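Local coordinates for protein ureidoglycolate hydrolase (Arabidopsis thaliana, PDB 4PXE) that hydrolyses (S)-ureidoglycolate to glyoxylate, ammonium and carbon dioxide with two manganese ions per subunit, the last step of purine breakdown that avoids urea, at residues A[75-80]-A[116-121]. Sequence-based numbering, arbitrary orientation.
Sequences GKWDGL and NVLKRS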
ATOM      1  N   GLY A  75     -34.772  14.563  -4.491  1.00 16.05           N
ATOM      2  CA  GLY A  75     -35.433  15.329  -5.538  1.00 17.05           C
ATOM      3  C   GLY A  75     -36.875  14.891  -5.678  1.00 18.37           C
ATOM      4  O   GLY A  75     -37.154  13.788  -6.155  1.00 18.19           O
ATOM      5  N   LYS A  76     -37.806  15.745  -5.256  1.00 16.15           N
ATOM      6  CA  LYS A  76     -39.216  15.359  -5.212  1.00 17.69           C
ATOM      7  C   LYS A  76     -40.092  15.984  -6.303  1.00 18.91           C
ATOM      8  O   LYS A  76     -39.972  17.168  -6.618  1.00 19.12           O
ATOM      9  CB  LYS A  76     -39.823  15.682  -3.837  1.00 18.31           C
ATOM     10  CG  LYS A  76     -41.301  15.344  -3.727  1.00 21.61           C
ATOM     11  CD  LYS A  76     -41.867  15.573  -2.332  1.00 22.04           C
ATOM     12  CE  LYS A  76     -41.487  14.454  -1.379  1.00 22.85           C
ATOM     13  NZ  LYS A  76     -42.227  14.569  -0.066  1.00 24.17           N
ATOM     14  N   TRP A  77     -40.952  15.152  -6.879  1.00 18.53           N
ATOM     15  CA  TRP A  77     -42.041  15.605  -7.735  1.00 16.78           C
ATOM     16  C   TRP A  77     -43.302  15.517  -6.879  1.00 20.29           C
ATOM     17  O   TRP A  77     -43.746  14.420  -6.532  1.00 19.01           O
ATOM     18  CB  TRP A  77     -42.124  14.697  -8.971  1.00 19.37           C
ATOM     19  CG  TRP A  77     -43.222  14.988  -9.960  1.00 19.85           C
ATOM     20  CD1 TRP A  77     -44.125  16.012  -9.926  1.00 22.19           C
ATOM     21  CD2 TRP A  77     -43.531  14.220 -11.128  1.00 19.01           C
ATOM     22  NE1 TRP A  77     -44.973  15.930 -11.010  1.00 22.99           N
ATOM     23  CE2 TRP A  77     -44.630  14.836 -11.761  1.00 20.68           C
ATOM     24  CE3 TRP A  77     -42.983  13.066 -11.701  1.00 19.53           C
ATOM     25  CZ2 TRP A  77     -45.191  14.339 -12.938  1.00 21.36           C
ATOM     26  CZ3 TRP A  77     -43.538  12.572 -12.863  1.00 21.64           C
ATOM     27  CH2 TRP A  77     -44.635  13.206 -13.470  1.00 22.16           C
ATOM     28  N   ASP A  78     -43.856  16.675  -6.513  1.00 20.58           N
ATOM     29  CA  ASP A  78     -45.013  16.728  -5.622  1.00 24.14           C
ATOM     30  C   ASP A  78     -46.254  16.150  -6.284  1.00 22.65           C
ATOM     31  O   ASP A  78     -46.601  16.522  -7.404  1.00 24.36           O
ATOM     32  CB  ASP A  78     -45.320  18.171  -5.209  1.00 26.21           C
ATOM     33  CG  ASP A  78     -44.222  18.797  -4.385  1.00 30.12           C
ATOM     34  OD1 ASP A  78     -44.052  20.030  -4.492  1.00 39.04           O
ATOM     35  OD2 ASP A  78     -43.537  18.075  -3.626  1.00 28.29           O
ATOM     36  N   GLY A  79     -46.927  15.249  -5.584  1.00 20.74           N
ATOM     37  CA  GLY A  79     -48.138  14.641  -6.099  1.00 20.88           C
ATOM     38  C   GLY A  79     -49.387  15.427  -5.736  1.00 23.91           C
ATOM     39  O   GLY A  79     -49.320  16.443  -5.040  1.00 26.13           O
ATOM     40  N   LEU A  80     -50.526  14.934  -6.212  1.00 22.87           N
ATOM     41  CA  LEU A  80     -51.835  15.522  -5.920  1.00 23.16           C
ATOM     42  C   LEU A  80     -52.171  15.406  -4.441  1.00 30.06           C
ATOM     43  O   LEU A  80     -52.915  16.228  -3.898  1.00 30.45           O
ATOM     44  CB  LEU A  80     -52.917  14.829  -6.747  1.00 28.85           C
ATOM     45  CG  LEU A  80     -52.925  15.097  -8.251  1.00 35.33           C
ATOM     46  CD1 LEU A  80     -53.885  14.150  -8.963  1.00 38.57           C
ATOM     47  CD2 LEU A  80     -53.290  16.545  -8.526  1.00 40.53           C
ATOM     48  N   ASN A 116     -38.443  12.269 -16.090  1.00 16.62           N
ATOM     49  CA  ASN A 116     -38.613  12.958 -17.366  1.00 17.34           C
ATOM     50  C   ASN A 116     -39.510  12.195 -18.343  1.00 17.27           C
ATOM     51  O   ASN A 116     -40.338  12.797 -19.037  1.00 17.85           O
ATOM     52  CB  ASN A 116     -37.247  13.294 -17.968  1.00 18.34           C
ATOM     53  CG  ASN A 116     -36.538  14.402 -17.191  1.00 17.25           C
ATOM     54  OD1 ASN A 116     -37.179  15.355 -16.740  1.00 24.54           O
ATOM     55  ND2 ASN A 116     -35.230  14.280 -17.027  1.00 21.46           N
ATOM     56  N   VAL A 117     -39.375  10.872 -18.361  1.00 17.12           N
ATOM     57  CA  VAL A 117     -40.227   9.996 -19.159  1.00 17.22           C
ATOM     58  C   VAL A 117     -41.700  10.149 -18.753  1.00 18.35           C
ATOM     59  O   VAL A 117     -42.581  10.329 -19.603  1.00 18.31           O
ATOM     60  CB  VAL A 117     -39.802   8.512 -18.996  1.00 15.53           C
ATOM     61  CG1 VAL A 117     -40.905   7.560 -19.459  1.00 17.61           C
ATOM     62  CG2 VAL A 117     -38.477   8.233 -19.728  1.00 16.95           C
ATOM     63  N   LEU A 118     -41.968  10.096 -17.451  1.00 17.48           N
ATOM     64  CA  LEU A 118     -43.326  10.233 -16.938  1.00 17.66           C
ATOM     65  C   LEU A 118     -43.907  11.614 -17.233  1.00 18.82           C
ATOM     66  O   LEU A 118     -45.089  11.742 -17.588  1.00 18.95           O
ATOM     67  CB  LEU A 118     -43.347   9.963 -15.435  1.00 16.90           C
ATOM     68  CG  LEU A 118     -43.213   8.488 -15.050  1.00 16.82           C
ATOM     69  CD1 LEU A 118     -43.099   8.353 -13.530  1.00 18.66           C
ATOM     70  CD2 LEU A 118     -44.378   7.659 -15.595  1.00 17.50           C
ATOM     71  N   LYS A 119     -43.082  12.646 -17.103  1.00 18.38           N
ATOM     72  CA  LYS A 119     -43.533  13.999 -17.420  1.00 21.10           C
ATOM     73  C   LYS A 119     -43.870  14.147 -18.909  1.00 19.77           C
ATOM     74  O   LYS A 119     -44.887  14.760 -19.247  1.00 21.17           O
ATOM     75  CB  LYS A 119     -42.524  15.057 -16.954  1.00 21.75           C
ATOM     76  CG  LYS A 119     -42.483  15.207 -15.438  1.00 23.94           C
ATOM     77  CD  LYS A 119     -41.768  16.476 -14.990  1.00 29.82           C
ATOM     78  CE  LYS A 119     -41.933  16.689 -13.483  1.00 28.68           C
ATOM     79  NZ  LYS A 119     -41.426  18.016 -13.018  1.00 29.20           N
ATOM     80  N   ARG A 120     -43.049  13.583 -19.793  1.00 19.40           N
ATOM     81  CA  ARG A 120     -43.336  13.643 -21.232  1.00 20.38           C
ATOM     82  C   ARG A 120     -44.657  12.956 -21.567  1.00 23.32           C
ATOM     83  O   ARG A 120     -45.345  13.340 -22.522  1.00 24.28           O
ATOM     84  CB  ARG A 120     -42.205  13.045 -22.075  1.00 20.05           C
ATOM     85  CG  ARG A 120     -41.000  13.951 -22.216  1.00 20.01           C
ATOM     86  CD  ARG A 120     -40.006  13.451 -23.266  1.00 22.17           C
ATOM     87  NE  ARG A 120     -39.401  12.152 -22.958  1.00 20.36           N
ATOM     88  CZ  ARG A 120     -38.276  11.990 -22.268  1.00 19.45           C
ATOM     89  NH1 ARG A 120     -37.632  13.039 -21.773  1.00 18.86           N
ATOM     90  NH2 ARG A 120     -37.795  10.769 -22.065  1.00 19.55           N
ATOM     91  N   SER A 121     -45.013  11.943 -20.779  1.00 19.93           N
ATOM     92  CA  SER A 121     -46.255  11.207 -20.982  1.00 20.93           C
ATOM     93  C   SER A 121     -47.470  11.839 -20.288  1.00 23.30           C
ATOM     94  O   SER A 121     -48.584  11.311 -20.376  1.00 25.79           O
ATOM     95  CB  SER A 121     -46.091   9.755 -20.536  1.00 24.49           C
ATOM     96  OG  SER A 121     -45.313   9.040 -21.480  1.00 21.48           O
TER
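The ammonium nitrogen of Lys119, NZ, is gripped twice: it makes a cation-pi contact with the indole of Trp77, and it hydrogen-bonds to the backbone O of Ala61. Lys119 NZ lies 4.5 Å from the centroid of the five-membered ring of Trp77, only 4° off its normal. The contact joins the last turn of helix 105-120 to the end of strand 73-77, which pairs antiparallel with strands 64-67 and 129-133 in the metal-binding part of this M20-family enzyme, away from the manganese site. Lys119 runs as an extended chain across one indole face, its tip toward the root of the Trp77 side chain, so that the two run antiparallel. Lys119 CE makes a CH-pi contact, 3.8 Å from the centroid of the five-membered ring of Trp77, while Lys119 CG sits above the outer rim of the six-membered ring, 3.5 Å from Trp77 CH2. Trp77 CG stands trans to its own N (chi1 178°), which carries the indole out to the helix. Pro125, Leu63 and Leu129 also touch the indole; Leu129, on strand 129-133, meets Leu118 as well, and Ala425 of helix 410-429 packs on Leu118 too. Without the indole, as with an alanine here, the Lys119 methylenes would probably lose their aromatic support and its ammonium one partner, and a gap would open beside Leu118. That leucine abuts the indole rim, Leu118 CB level with the ring and 3.7 Å from Trp77 CZ3.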